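Local coordinates for CELL WALL surface anchor family protein (Streptococcus pneumoniae, PDB 2WW8), which serves as the adhesin of the pneumococcal pilus, probably attaching the bacterium to host cells through an integrin-like domain that carries a metal site, at residues A[235-241]-A[340-346]; A[245-251]-A[572-576]. All coordinates share one frame; numbering follows the deposited sequence.

Interaction 1 of 2, residues A[235-241]-A[340-346]; sequences NSMSNIR and TEAEDHD. With MG (magnesium ion), chain B.
A polar loop-to-loop contact joins residues 235-241, which follow strand 225-232 of the parallel sheet, to the irregular run 340-346 between helices 328-337 and 359-373. Arg-241 reaches across to three residues of the other segment: its NH2 gives a nearly straight bond (173°) to His-345 O at 2.9 Å and a weak one to Glu-343 O, while NH1 makes a long, weak salt bridge to Asp-346 OD1 at 3.4 Å. His-345 O and Asp-346 OD1 both lie at the edge of the guanidinium, close to its plane. A bend at chi3 (-131°) lets NE turn back to Asn-235 O, on the carbonyl face opposite that used by Ser-238 N, so the guanidinium is held by its own loop through NE and by the facing loop through NH2. Ser-238 turns OG anti to its own N (chi1 163°) and donates to Asp-344 OD1 at 2.6 Å, from above the carboxylate plane. Ser-236 OG binds magnesium at 2.2 Å beside Ser-234, Asp-387 and three waters; the DxSxS pattern of a MIDAS and the central parallel sheet mark this as the metal-binding loop of an integrin I-like (von Willebrand factor A) domain. Asn-239, an amide able to give and accept, sends ND2 to Thr-340 O at 2.8 Å in the carbonyl plane, and its OD1 accepts from Glu-249 N. Small enough to approach the loop backbone, Ala-342 sets CB 3.5 Å from Ser-238 N. One water accepts from the backbone N of both Asn-239 and Ala-342 and can donate to Asp-344 OD1, 2.7 Å away.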
loop_
_atom_site.group_PDB
_atom_site.type_symbol
_atom_site.label_atom_id
_atom_site.label_comp_id
_atom_site.label_asym_id
_atom_site.label_seq_id
_atom_site.Cartn_x
_atom_site.Cartn_y
_atom_site.Cartn_z
ATOM N N ASN A 235 21.959 -23.407 -29.970
ATOM C CA ASN A 235 21.482 -22.424 -30.957
ATOM C C ASN A 235 19.986 -22.591 -31.300
ATOM O O ASN A 235 19.286 -21.605 -31.476
ATOM C CB ASN A 235 22.306 -22.601 -32.245
ATOM C CG ASN A 235 23.777 -22.272 -32.044
ATOM O OD1 ASN A 235 24.128 -21.510 -31.151
ATOM N ND2 ASN A 235 24.634 -22.866 -32.853
ATOM N N SER A 236 19.513 -23.841 -31.414
ATOM C CA SER A 236 18.114 -24.154 -31.682
ATOM C C SER A 236 17.172 -23.515 -30.657
ATOM O O SER A 236 15.975 -23.422 -30.909
ATOM C CB SER A 236 17.900 -25.664 -31.595
ATOM O OG SER A 236 18.239 -26.181 -30.315
ATOM N N MET A 237 17.681 -23.142 -29.471
ATOM C CA MET A 237 16.789 -22.454 -28.506
ATOM C C MET A 237 16.502 -21.000 -28.867
ATOM O O MET A 237 15.660 -20.388 -28.255
ATOM C CB MET A 237 17.349 -22.508 -27.060
ATOM C CG MET A 237 17.565 -23.928 -26.520
ATOM S SD MET A 237 15.960 -24.599 -26.037
ATOM C CE MET A 237 15.594 -23.694 -24.529
ATOM N N SER A 238 17.256 -20.406 -29.788
ATOM C CA SER A 238 17.006 -19.051 -30.265
ATOM C C SER A 238 15.529 -18.719 -30.458
ATOM O O SER A 238 14.787 -19.487 -31.093
ATOM C CB SER A 238 17.726 -18.913 -31.626
ATOM O OG SER A 238 17.203 -17.797 -32.303
ATOM N N ASN A 239 15.086 -17.567 -29.958
ATOM C CA ASN A 239 13.664 -17.311 -29.755
ATOM C C ASN A 239 12.901 -17.281 -31.103
ATOM O O ASN A 239 11.712 -17.682 -31.193
ATOM C CB ASN A 239 13.525 -15.974 -29.016
ATOM C CG ASN A 239 13.758 -16.135 -27.514
ATOM O OD1 ASN A 239 13.403 -17.162 -26.953
ATOM N ND2 ASN A 239 14.386 -15.172 -26.878
ATOM N N ILE A 240 13.593 -16.774 -32.138
ATOM C CA ILE A 240 12.929 -16.563 -33.427
ATOM C C ILE A 240 12.956 -17.915 -34.146
ATOM O O ILE A 240 12.162 -18.116 -35.055
ATOM C CB ILE A 240 13.560 -15.439 -34.293
ATOM C CG1 ILE A 240 15.021 -15.749 -34.653
ATOM C CG2 ILE A 240 13.372 -14.057 -33.629
ATOM C CD1 ILE A 240 15.503 -14.793 -35.810
ATOM N N ARG A 241 13.789 -18.874 -33.724
ATOM C CA ARG A 241 13.784 -20.145 -34.462
ATOM C C ARG A 241 12.506 -20.944 -34.239
ATOM O O ARG A 241 11.698 -20.612 -33.350
ATOM C CB ARG A 241 15.017 -21.005 -34.251
ATOM C CG ARG A 241 16.305 -20.428 -34.909
ATOM C CD ARG A 241 17.498 -21.458 -34.915
ATOM N NE ARG A 241 18.752 -20.876 -34.401
ATOM C CZ ARG A 241 19.684 -20.191 -35.064
ATOM N NH1 ARG A 241 19.617 -19.994 -36.360
ATOM N NH2 ARG A 241 20.717 -19.691 -34.396
ATOM N N THR A 340 17.646 -15.706 -21.302
ATOM C CA THR A 340 16.353 -15.717 -22.037
ATOM C C THR A 340 16.517 -15.566 -23.561
ATOM O O THR A 340 15.544 -15.266 -24.279
ATOM C CB THR A 340 15.408 -14.590 -21.540
ATOM O OG1 THR A 340 16.124 -13.346 -21.588
ATOM C CG2 THR A 340 14.962 -14.895 -20.117
ATOM N N GLU A 341 17.760 -15.749 -24.016
ATOM C CA GLU A 341 18.118 -15.695 -25.441
ATOM C C GLU A 341 19.137 -16.790 -25.639
ATOM O O GLU A 341 19.796 -17.208 -24.655
ATOM C CB GLU A 341 18.822 -14.355 -25.761
ATOM C CG GLU A 341 18.079 -13.084 -25.303
ATOM C CD GLU A 341 16.860 -12.714 -26.152
ATOM O OE1 GLU A 341 16.654 -13.263 -27.268
ATOM O OE2 GLU A 341 16.087 -11.841 -25.702
ATOM N N ALA A 342 19.304 -17.200 -26.892
ATOM C CA ALA A 342 20.377 -18.047 -27.352
ATOM C C ALA A 342 20.936 -17.361 -28.612
ATOM O O ALA A 342 20.458 -16.328 -29.050
ATOM C CB ALA A 342 19.841 -19.466 -27.671
ATOM N N GLU A 343 21.955 -17.928 -29.244
ATOM C CA GLU A 343 22.633 -17.228 -30.300
ATOM C C GLU A 343 21.676 -17.292 -31.512
ATOM O O GLU A 343 21.351 -18.401 -31.977
ATOM C CB GLU A 343 23.982 -17.924 -30.538
ATOM C CG GLU A 343 24.612 -17.415 -31.809
ATOM C CD GLU A 343 24.850 -15.903 -31.682
ATOM O OE1 GLU A 343 25.401 -15.487 -30.615
ATOM O OE2 GLU A 343 24.428 -15.195 -32.624
ATOM N N ASP A 344 21.199 -16.120 -31.951
ATOM C CA ASP A 344 20.207 -15.948 -33.035
ATOM C C ASP A 344 20.712 -16.021 -34.488
ATOM O O ASP A 344 19.958 -16.323 -35.434
ATOM C CB ASP A 344 19.498 -14.597 -32.911
ATOM C CG ASP A 344 18.559 -14.547 -31.715
ATOM O OD1 ASP A 344 18.211 -15.644 -31.185
ATOM O OD2 ASP A 344 18.159 -13.408 -31.336
ATOM N N HIS A 345 21.982 -15.676 -34.656
ATOM C CA HIS A 345 22.622 -15.627 -35.975
ATOM C C HIS A 345 22.924 -17.050 -36.462
ATOM O O HIS A 345 22.719 -18.000 -35.711
ATOM C CB HIS A 345 23.886 -14.768 -35.844
ATOM C CG HIS A 345 23.581 -13.384 -35.350
ATOM N ND1 HIS A 345 23.575 -13.050 -34.009
ATOM C CD2 HIS A 345 23.159 -12.283 -36.017
ATOM C CE1 HIS A 345 23.196 -11.788 -33.876
ATOM N NE2 HIS A 345 22.937 -11.297 -35.079
ATOM N N ASP A 346 23.353 -17.164 -37.718
ATOM C CA ASP A 346 23.953 -18.392 -38.225
ATOM C C ASP A 346 25.471 -18.385 -37.956
ATOM O O ASP A 346 25.995 -17.600 -37.129
ATOM C CB ASP A 346 23.581 -18.587 -39.711
ATOM C CG ASP A 346 22.043 -18.483 -39.947
ATOM O OD1 ASP A 346 21.253 -18.551 -38.961
ATOM O OD2 ASP A 346 21.578 -18.340 -41.110
HETATM MG MG MG B . 19.265 -27.745 -29.189
HETATM O O HOH W 1 23.638 -20.609 -28.383
HETATM O O HOH W 2 17.111 -15.832 -28.742
HETATM O O HOH W 3 20.668 -27.870 -30.652
HETATM O O HOH W 4 19.996 -29.189 -27.875
HETATM O O HOH W 5 18.080 -28.943 -30.436
#

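Interaction 2 of 2, residues A[245-251]-A[572-576]; sequences ARRAERA and TTKIL
The start of helix 247-263, which follows the magnesium-binding loop, meets the turn leading from strand 566-569 into helix 575-583, and the side chain of Thr-572 is the polar link between them. Its OG1 donates to Ala-245 O at 2.9 Å, in the carbonyl plane, and accepts from Arg-250 NH1 at 2.8 Å; a hydroxyl suits this place because one oxygen serves both roles. With chi1 at 59°, OG1 sits between backbone N and carbonyl carbon, and CG2 is left to pack on Ala-245 CB and Arg-247 CG, each 4.1 Å away. Arg-247 NH1 makes a salt bridge to Asp-387, one of the magnesium ligands. Arg-250 runs extended from CG to NE, crossing Thr-572 at about a right angle. OG1 meets the edge of its guanidinium, and Thr-573 CG2 and Arg-246 CG lie over opposite faces, each near the rim, so the flat group is flanked by aliphatic carbons. Deeper in, Ile-575 points CD1 to Ala-251, 4.1 Å from its N, where a small side chain admits the branched one; Ile-539 of strand 533-539 also touches Ile-575. Helices packed beside one another on a parallel sheet are typical of the Rossmann-like von Willebrand factor A fold.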
loop_
_atom_site.group_PDB
_atom_site.type_symbol
_atom_site.label_atom_id
_atom_site.label_comp_id
_atom_site.label_asym_id
_atom_site.label_seq_id
_atom_site.Cartn_x
_atom_site.Cartn_y
_atom_site.Cartn_z
ATOM N N ALA A 245 9.080 -19.923 -31.926
ATOM C CA ALA A 245 8.599 -20.592 -30.718
ATOM C C ALA A 245 9.078 -19.978 -29.387
ATOM O O ALA A 245 8.533 -20.370 -28.370
ATOM C CB ALA A 245 8.968 -22.074 -30.722
ATOM N N ARG A 246 10.041 -19.054 -29.387
ATOM C CA ARG A 246 10.453 -18.358 -28.171
ATOM C C ARG A 246 11.025 -19.375 -27.151
ATOM O O ARG A 246 10.757 -19.290 -25.943
ATOM C CB ARG A 246 9.289 -17.514 -27.569
ATOM C CG ARG A 246 8.335 -16.738 -28.492
ATOM C CD ARG A 246 9.049 -15.760 -29.404
ATOM N NE ARG A 246 9.814 -14.848 -28.568
ATOM C CZ ARG A 246 10.675 -13.945 -29.018
ATOM N NH1 ARG A 246 10.912 -13.817 -30.322
ATOM N NH2 ARG A 246 11.304 -13.168 -28.153
ATOM N N ARG A 247 11.770 -20.375 -27.621
ATOM C CA ARG A 247 12.238 -21.415 -26.723
ATOM C C ARG A 247 13.050 -20.886 -25.533
ATOM O O ARG A 247 12.731 -21.221 -24.366
ATOM C CB ARG A 247 13.037 -22.502 -27.433
ATOM C CG ARG A 247 12.148 -23.365 -28.366
ATOM C CD ARG A 247 12.963 -24.524 -28.941
ATOM N NE ARG A 247 12.148 -25.317 -29.849
ATOM C CZ ARG A 247 12.643 -26.301 -30.582
ATOM N NH1 ARG A 247 13.945 -26.581 -30.549
ATOM N NH2 ARG A 247 11.821 -26.953 -31.382
ATOM N N ALA A 248 14.069 -20.070 -25.818
ATOM C CA ALA A 248 14.972 -19.602 -24.771
ATOM C C ALA A 248 14.209 -18.767 -23.742
ATOM O O ALA A 248 14.350 -18.962 -22.510
ATOM C CB ALA A 248 16.159 -18.890 -25.358
ATOM N N GLU A 249 13.400 -17.843 -24.233
ATOM C CA GLU A 249 12.762 -16.963 -23.288
ATOM C C GLU A 249 11.764 -17.709 -22.413
ATOM O O GLU A 249 11.635 -17.431 -21.214
ATOM C CB GLU A 249 12.210 -15.667 -23.895
ATOM C CG GLU A 249 10.885 -15.740 -24.490
ATOM C CD GLU A 249 10.415 -14.482 -25.201
ATOM O OE1 GLU A 249 11.141 -13.476 -25.353
ATOM O OE2 GLU A 249 9.268 -14.538 -25.659
ATOM N N ARG A 250 11.021 -18.637 -22.991
ATOM C CA ARG A 250 10.047 -19.343 -22.209
ATOM C C ARG A 250 10.686 -20.338 -21.241
ATOM O O ARG A 250 10.162 -20.530 -20.150
ATOM C CB ARG A 250 8.928 -19.958 -23.069
ATOM C CG ARG A 250 8.091 -18.880 -23.784
ATOM C CD ARG A 250 7.099 -19.485 -24.737
ATOM N NE ARG A 250 6.340 -18.411 -25.337
ATOM C CZ ARG A 250 5.520 -18.506 -26.391
ATOM N NH1 ARG A 250 5.267 -19.661 -27.010
ATOM N NH2 ARG A 250 4.888 -17.417 -26.805
ATOM N N ALA A 251 11.744 -21.023 -21.646
ATOM C CA ALA A 251 12.444 -21.965 -20.753
ATOM C C ALA A 251 13.087 -21.152 -19.659
ATOM O O ALA A 251 13.109 -21.678 -18.560
ATOM C CB ALA A 251 13.525 -22.740 -21.485
ATOM N N THR A 572 5.499 -24.583 -26.222
ATOM C CA THR A 572 6.467 -23.897 -25.366
ATOM C C THR A 572 5.862 -23.009 -24.267
ATOM O O THR A 572 6.560 -22.617 -23.362
ATOM C CB THR A 572 7.425 -23.027 -26.222
ATOM O OG1 THR A 572 6.635 -22.065 -26.947
ATOM C CG2 THR A 572 8.255 -23.900 -27.152
ATOM N N THR A 573 4.581 -22.668 -24.322
ATOM C CA THR A 573 3.930 -21.959 -23.224
ATOM C C THR A 573 3.650 -22.936 -22.041
ATOM O O THR A 573 3.232 -22.475 -20.972
ATOM C CB THR A 573 2.583 -21.256 -23.601
ATOM O OG1 THR A 573 1.583 -22.223 -23.954
ATOM C CG2 THR A 573 2.678 -20.184 -24.732
ATOM N N LYS A 574 3.902 -24.244 -22.192
ATOM C CA LYS A 574 3.588 -25.255 -21.154
ATOM C C LYS A 574 4.822 -25.877 -20.486
ATOM O O LYS A 574 4.714 -26.868 -19.769
ATOM C CB LYS A 574 2.779 -26.442 -21.696
ATOM C CG LYS A 574 1.529 -26.159 -22.531
ATOM C CD LYS A 574 0.507 -25.459 -21.756
ATOM C CE LYS A 574 -0.816 -25.362 -22.530
ATOM N NZ LYS A 574 -1.877 -25.570 -21.522
ATOM N N ILE A 575 6.003 -25.346 -20.774
ATOM C CA ILE A 575 7.182 -25.752 -20.038
ATOM C C ILE A 575 7.047 -25.571 -18.517
ATOM O O ILE A 575 7.260 -26.505 -17.749
ATOM C CB ILE A 575 8.417 -25.025 -20.571
ATOM C CG1 ILE A 575 8.609 -25.326 -22.071
ATOM C CG2 ILE A 575 9.694 -25.366 -19.706
ATOM C CD1 ILE A 575 9.497 -24.262 -22.713
ATOM N N LEU A 576 6.616 -24.410 -18.041
ATOM C CA LEU A 576 6.440 -24.236 -16.606
ATOM C C LEU A 576 5.439 -25.255 -16.029
ATOM O O LEU A 576 5.702 -25.897 -14.988
ATOM C CB LEU A 576 6.046 -22.791 -16.258
ATOM C CG LEU A 576 5.892 -22.538 -14.752
ATOM C CD1 LEU A 576 7.169 -23.040 -13.941
ATOM C CD2 LEU A 576 5.499 -21.085 -14.477
#

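How the interactions relate
From the N terminus the chain leaves strand 225-232, passes through 235-241 and almost at once reaches 245-251, so the first segments of both contacts are neighbours. Interaction 1 closes a loop when the chain returns at 340-346, after 98 intervening residues; interaction 2 closes a far longer one at 572-576, with 320 residues between. The segments alternate, so the two closures cross. Their centres lie 12 Å apart, and the contacts meet where Asn-239 O probably bonds to Arg-246 N. Together they tie the loop carrying the magnesium site and its following helix to the loop between helices 328-337 and 359-373 and to the last helix after the parallel sheet.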